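Local coordinates for protein eukaryotic translation initiation factor 2A (Schizosaccharomyces pombe, PDB 3WJ9) that probably directs methionyl-tRNAi to 40S ribosomal subunits in a codon-dependent manner during translation initiation on a small number of specific mRNAs, at residues A[68-80]-A[85-97]. Numbering follows the deposited sequence.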
loop_
_atom_site.group_PDB
_atom_site.type_symbol
_atom_site.label_atom_id
_atom_site.label_comp_id
_atom_site.label_asym_id
_atom_site.label_seq_id
_atom_site.Cartn_x
_atom_site.Cartn_y
_atom_site.Cartn_z
ATOM N N LEU A 68 3.661 -12.106 21.086
ATOM C CA LEU A 68 4.974 -11.559 21.403
ATOM C C LEU A 68 4.881 -10.282 22.227
ATOM O O LEU A 68 5.533 -10.155 23.264
ATOM C CB LEU A 68 5.759 -11.282 20.117
ATOM C CG LEU A 68 6.182 -12.482 19.269
ATOM C CD1 LEU A 68 6.810 -12.008 17.971
ATOM C CD2 LEU A 68 7.149 -13.362 20.041
ATOM N N THR A 69 4.062 -9.344 21.765
ATOM C CA THR A 69 4.034 -8.004 22.334
ATOM C C THR A 69 2.617 -7.544 22.650
ATOM O O THR A 69 1.666 -7.916 21.960
ATOM C CB THR A 69 4.688 -6.992 21.372
ATOM O OG1 THR A 69 5.983 -7.471 20.988
ATOM C CG2 THR A 69 4.828 -5.616 22.021
ATOM N N GLN A 70 2.482 -6.736 23.697
ATOM C CA GLN A 70 1.194 -6.157 24.043
ATOM C C GLN A 70 1.241 -4.631 24.051
ATOM O O GLN A 70 2.048 -4.025 24.755
ATOM C CB GLN A 70 0.727 -6.668 25.404
ATOM C CG GLN A 70 -0.644 -6.165 25.780
ATOM C CD GLN A 70 -1.651 -6.438 24.684
ATOM O OE1 GLN A 70 -2.131 -7.559 24.532
ATOM N NE2 GLN A 70 -1.972 -5.412 23.909
ATOM N N LEU A 71 0.364 -4.014 23.264
ATOM C CA LEU A 71 0.258 -2.562 23.217
ATOM C C LEU A 71 -1.081 -2.084 23.768
ATOM O O LEU A 71 -2.138 -2.503 23.293
ATOM C CB LEU A 71 0.438 -2.061 21.784
ATOM C CG LEU A 71 1.593 -2.683 20.999
ATOM C CD1 LEU A 71 1.666 -2.093 19.601
ATOM C CD2 LEU A 71 2.905 -2.492 21.740
ATOM N N PRO A 72 -1.041 -1.193 24.770
ATOM C CA PRO A 72 -2.261 -0.625 25.351
ATOM C C PRO A 72 -2.903 0.413 24.435
ATOM O O PRO A 72 -3.191 1.526 24.872
ATOM C CB PRO A 72 -1.763 0.018 26.647
ATOM C CG PRO A 72 -0.350 0.374 26.362
ATOM C CD PRO A 72 0.176 -0.691 25.433
ATOM N N ALA A 73 -3.121 0.040 23.177
ATOM C CA ALA A 73 -3.735 0.927 22.199
ATOM C C ALA A 73 -5.225 0.639 22.052
ATOM O O ALA A 73 -5.619 -0.414 21.549
ATOM C CB ALA A 73 -3.034 0.797 20.858
ATOM N N ALA A 74 -6.046 1.585 22.493
ATOM C CA ALA A 74 -7.494 1.438 22.431
ATOM C C ALA A 74 -8.098 2.321 21.345
ATOM O O ALA A 74 -7.471 3.280 20.899
ATOM C CB ALA A 74 -8.113 1.766 23.779
ATOM N N ASN A 75 -9.315 1.980 20.925
ATOM C CA ASN A 75 -10.066 2.768 19.948
ATOM C C ASN A 75 -9.331 2.947 18.621
ATOM O O ASN A 75 -9.578 3.911 17.898
ATOM C CB ASN A 75 -10.406 4.143 20.529
ATOM C CG ASN A 75 -10.971 4.060 21.935
ATOM O OD1 ASN A 75 -11.869 3.265 22.211
ATOM N ND2 ASN A 75 -10.438 4.880 22.834
ATOM N N THR A 76 -8.431 2.023 18.306
ATOM C CA THR A 76 -7.640 2.110 17.081
ATOM C C THR A 76 -8.500 1.879 15.847
ATOM O O THR A 76 -9.524 1.205 15.911
ATOM C CB THR A 76 -6.482 1.094 17.070
ATOM O OG1 THR A 76 -6.971 -0.192 17.466
ATOM C CG2 THR A 76 -5.387 1.526 18.028
ATOM N N TYR A 77 -8.081 2.451 14.725
ATOM C CA TYR A 77 -8.767 2.240 13.457
ATOM C C TYR A 77 -7.782 1.773 12.395
ATOM O O TYR A 77 -8.147 1.042 11.476
ATOM C CB TYR A 77 -9.462 3.518 12.985
ATOM C CG TYR A 77 -10.734 3.868 13.726
ATOM C CD1 TYR A 77 -10.720 4.140 15.087
ATOM C CD2 TYR A 77 -11.948 3.931 13.059
ATOM C CE1 TYR A 77 -11.880 4.460 15.764
ATOM C CE2 TYR A 77 -13.114 4.250 13.727
ATOM C CZ TYR A 77 -13.073 4.515 15.080
ATOM O OH TYR A 77 -14.232 4.834 15.752
ATOM N N GLU A 78 -6.533 2.212 12.520
ATOM C CA GLU A 78 -5.513 1.902 11.525
ATOM C C GLU A 78 -4.210 1.432 12.166
ATOM O O GLU A 78 -3.855 1.852 13.268
ATOM C CB GLU A 78 -5.251 3.121 10.634
ATOM C CG GLU A 78 -6.515 3.825 10.164
ATOM C CD GLU A 78 -6.631 3.890 8.656
ATOM O OE1 GLU A 78 -5.884 3.163 7.970
ATOM O OE2 GLU A 78 -7.480 4.659 8.159
ATOM N N LEU A 79 -3.505 0.549 11.465
ATOM C CA LEU A 79 -2.242 0.000 11.940
ATOM C C LEU A 79 -1.223 0.005 10.802
ATOM O O LEU A 79 -1.596 -0.052 9.630
ATOM C CB LEU A 79 -2.439 -1.418 12.484
ATOM C CG LEU A 79 -3.465 -1.619 13.606
ATOM C CD1 LEU A 79 -3.730 -3.099 13.835
ATOM C CD2 LEU A 79 -3.002 -0.957 14.895
ATOM N N GLY A 80 0.059 0.078 11.145
ATOM C CA GLY A 80 1.101 0.116 10.136
ATOM C C GLY A 80 2.467 -0.297 10.646
ATOM O O GLY A 80 2.938 0.200 11.666
ATOM N N GLY A 85 9.663 -3.778 10.383
ATOM C CA GLY A 85 8.743 -4.212 11.418
ATOM C C GLY A 85 9.214 -3.971 12.838
ATOM O O GLY A 85 8.703 -4.581 13.774
ATOM N N LYS A 86 10.190 -3.085 13.002
ATOM C CA LYS A 86 10.690 -2.755 14.331
ATOM C C LYS A 86 9.852 -1.654 14.968
ATOM O O LYS A 86 10.032 -1.323 16.140
ATOM C CB LYS A 86 12.159 -2.334 14.270
ATOM C CG LYS A 86 13.123 -3.481 14.016
ATOM C CD LYS A 86 14.557 -2.984 13.941
ATOM C CE LYS A 86 15.536 -4.138 13.817
ATOM N NZ LYS A 86 15.537 -4.987 15.039
ATOM N N TYR A 87 8.935 -1.088 14.190
ATOM C CA TYR A 87 8.025 -0.075 14.708
ATOM C C TYR A 87 6.619 -0.259 14.144
ATOM O O TYR A 87 6.443 -0.646 12.987
ATOM C CB TYR A 87 8.544 1.329 14.391
ATOM C CG TYR A 87 9.937 1.595 14.912
ATOM C CD1 TYR A 87 10.155 1.898 16.250
ATOM C CD2 TYR A 87 11.036 1.536 14.067
ATOM C CE1 TYR A 87 11.431 2.138 16.730
ATOM C CE2 TYR A 87 12.313 1.775 14.537
ATOM C CZ TYR A 87 12.506 2.076 15.868
ATOM O OH TYR A 87 13.778 2.313 16.334
ATOM N N LEU A 88 5.622 0.017 14.978
ATOM C CA LEU A 88 4.224 -0.107 14.587
ATOM C C LEU A 88 3.459 1.144 15.011
ATOM O O LEU A 88 3.516 1.549 16.169
ATOM C CB LEU A 88 3.601 -1.361 15.209
ATOM C CG LEU A 88 2.126 -1.660 14.921
ATOM C CD1 LEU A 88 1.953 -2.248 13.530
ATOM C CD2 LEU A 88 1.551 -2.599 15.968
ATOM N N SER A 89 2.752 1.755 14.065
ATOM C CA SER A 89 1.998 2.976 14.340
ATOM C C SER A 89 0.505 2.688 14.479
ATOM O O SER A 89 -0.043 1.853 13.761
ATOM C CB SER A 89 2.238 4.012 13.237
ATOM O OG SER A 89 3.610 4.361 13.152
ATOM N N THR A 90 -0.146 3.386 15.406
ATOM C CA THR A 90 -1.562 3.162 15.685
ATOM C C THR A 90 -2.378 4.452 15.655
ATOM O O THR A 90 -2.219 5.307 16.518
ATOM C CB THR A 90 -1.764 2.498 17.065
ATOM O OG1 THR A 90 -1.252 3.359 18.090
ATOM C CG2 THR A 90 -1.050 1.158 17.130
ATOM N N TRP A 91 -3.261 4.578 14.667
ATOM C CA TRP A 91 -4.166 5.724 14.578
ATOM C C TRP A 91 -5.399 5.503 15.447
ATOM O O TRP A 91 -6.133 4.532 15.260
ATOM C CB TRP A 91 -4.594 5.971 13.123
ATOM C CG TRP A 91 -5.445 7.216 12.904
ATOM C CD1 TRP A 91 -5.012 8.432 12.478
ATOM C CD2 TRP A 91 -6.864 7.340 13.081
ATOM N NE1 TRP A 91 -6.059 9.313 12.393
ATOM C CE2 TRP A 91 -7.211 8.667 12.755
ATOM C CE3 TRP A 91 -7.872 6.465 13.488
ATOM C CZ2 TRP A 91 -8.521 9.137 12.823
ATOM C CZ3 TRP A 91 -9.176 6.934 13.555
ATOM C CH2 TRP A 91 -9.487 8.257 13.223
ATOM N N GLU A 92 -5.620 6.397 16.405
ATOM C CA GLU A 92 -6.866 6.410 17.163
ATOM C C GLU A 92 -7.727 7.565 16.672
ATOM O O GLU A 92 -7.250 8.424 15.930
ATOM C CB GLU A 92 -6.602 6.548 18.664
ATOM C CG GLU A 92 -5.716 5.467 19.258
ATOM C CD GLU A 92 -5.484 5.664 20.745
ATOM O OE1 GLU A 92 -4.771 4.836 21.352
ATOM O OE2 GLU A 92 -6.015 6.644 21.307
ATOM N N ARG A 93 -8.991 7.592 17.078
ATOM C CA ARG A 93 -9.857 8.712 16.732
ATOM C C ARG A 93 -9.473 9.916 17.589
ATOM O O ARG A 93 -9.357 9.798 18.807
ATOM C CB ARG A 93 -11.332 8.346 16.924
ATOM C CG ARG A 93 -12.298 9.413 16.429
ATOM C CD ARG A 93 -13.753 9.023 16.641
ATOM N NE ARG A 93 -14.148 7.863 15.844
ATOM C CZ ARG A 93 -14.551 7.926 14.577
ATOM N NH1 ARG A 93 -14.607 9.094 13.952
ATOM N NH2 ARG A 93 -14.896 6.820 13.933
ATOM N N PRO A 94 -9.260 11.076 16.948
ATOM C CA PRO A 94 -8.792 12.290 17.631
ATOM C C PRO A 94 -9.739 12.792 18.720
ATOM O O PRO A 94 -10.916 12.437 18.733
ATOM C CB PRO A 94 -8.683 13.316 16.494
ATOM C CG PRO A 94 -9.529 12.775 15.396
ATOM C CD PRO A 94 -9.418 11.291 15.500
ATOM N N GLY A 95 -9.210 13.614 19.624
ATOM C CA GLY A 95 -9.991 14.156 20.722
ATOM C C GLY A 95 -9.209 15.128 21.590
ATOM O O GLY A 95 -8.076 15.487 21.268
ATOM N N LYS A 96 -9.817 15.549 22.696
ATOM C CA LYS A 96 -9.202 16.522 23.597
ATOM C C LYS A 96 -9.100 15.998 25.033
ATOM O O LYS A 96 -9.996 15.306 25.513
ATOM C CB LYS A 96 -9.988 17.834 23.578
ATOM C CG LYS A 96 -10.245 18.393 22.186
ATOM C CD LYS A 96 -9.041 19.163 21.667
ATOM C CE LYS A 96 -9.255 19.638 20.239
ATOM N NZ LYS A 96 -8.112 19.291 19.348
ATOM N N GLU A 97 -8.012 16.382 25.703
ATOM C CA GLU A 97 -7.689 15.986 27.079
ATOM C C GLU A 97 -8.535 16.674 28.155
ATOM O O GLU A 97 -9.178 17.691 27.897
ATOM C CB GLU A 97 -6.204 16.220 27.364
ATOM C CG GLU A 97 -5.269 15.341 26.552
ATOM C CD GLU A 97 -4.848 14.093 27.301
ATOM O OE1 GLU A 97 -5.506 13.753 28.306
ATOM O OE2 GLU A 97 -3.860 13.453 26.885
#
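Arg93 takes the phenol oxygen of Tyr77 side-on with two nitrogens: NH2 lies 2.8 Å and NE 3.0 Å from Tyr77 OH, which sits in the guanidinium plane, while the ring itself stands nearly perpendicular to that plane. The bend of the arginine chain at chi3 (-65°) turns both N-H groups onto this one atom. The same tyrosine is met by Trp91 in an offset edge-to-face stack, the indole edge toward the phenol face, with centroids 5.3 Å apart and planes at 84°. With chi1 at -175°, Trp91 points its CG opposite the backbone N, and the benzo edge is carried over to Tyr77 on the neighbouring strand, where Trp91 CZ3 comes within 3.4 Å of Tyr77 CG. The backbones of 76-80 and 87-92 form an antiparallel hairpin. Tyr77 N donates to Trp91 O, Trp91 N to Glu78 O, and Ser89 N reaches Gly80 O at 2.9 Å in the carbonyl plane. On one face Leu79 CD2 rests against Thr90 CG2 at 3.6 Å; the Glu78 and Trp91 CB atoms meet on the other. Glu92 runs extended beyond CG beside residues 73-76, its CG near both Ala74 O and Thr76 CG2. An alanine in its place would probably leave a gap beside Thr76 CG2 and Ala74, removing the methylene packing along with the carboxylate. Leu88 CD2 meets Leu71 CD1 at 3.7 Å, linking the hairpin to the outermost strand of the preceding four-stranded sheet. Within WD repeat 1 of this beta-propeller, strand 76-81 is an outermost strand of its own sheet, and 87-92 pairs on its other side with 106-110, where Trp109 NE1 and Thr90 OG1 are hydrogen-bonded.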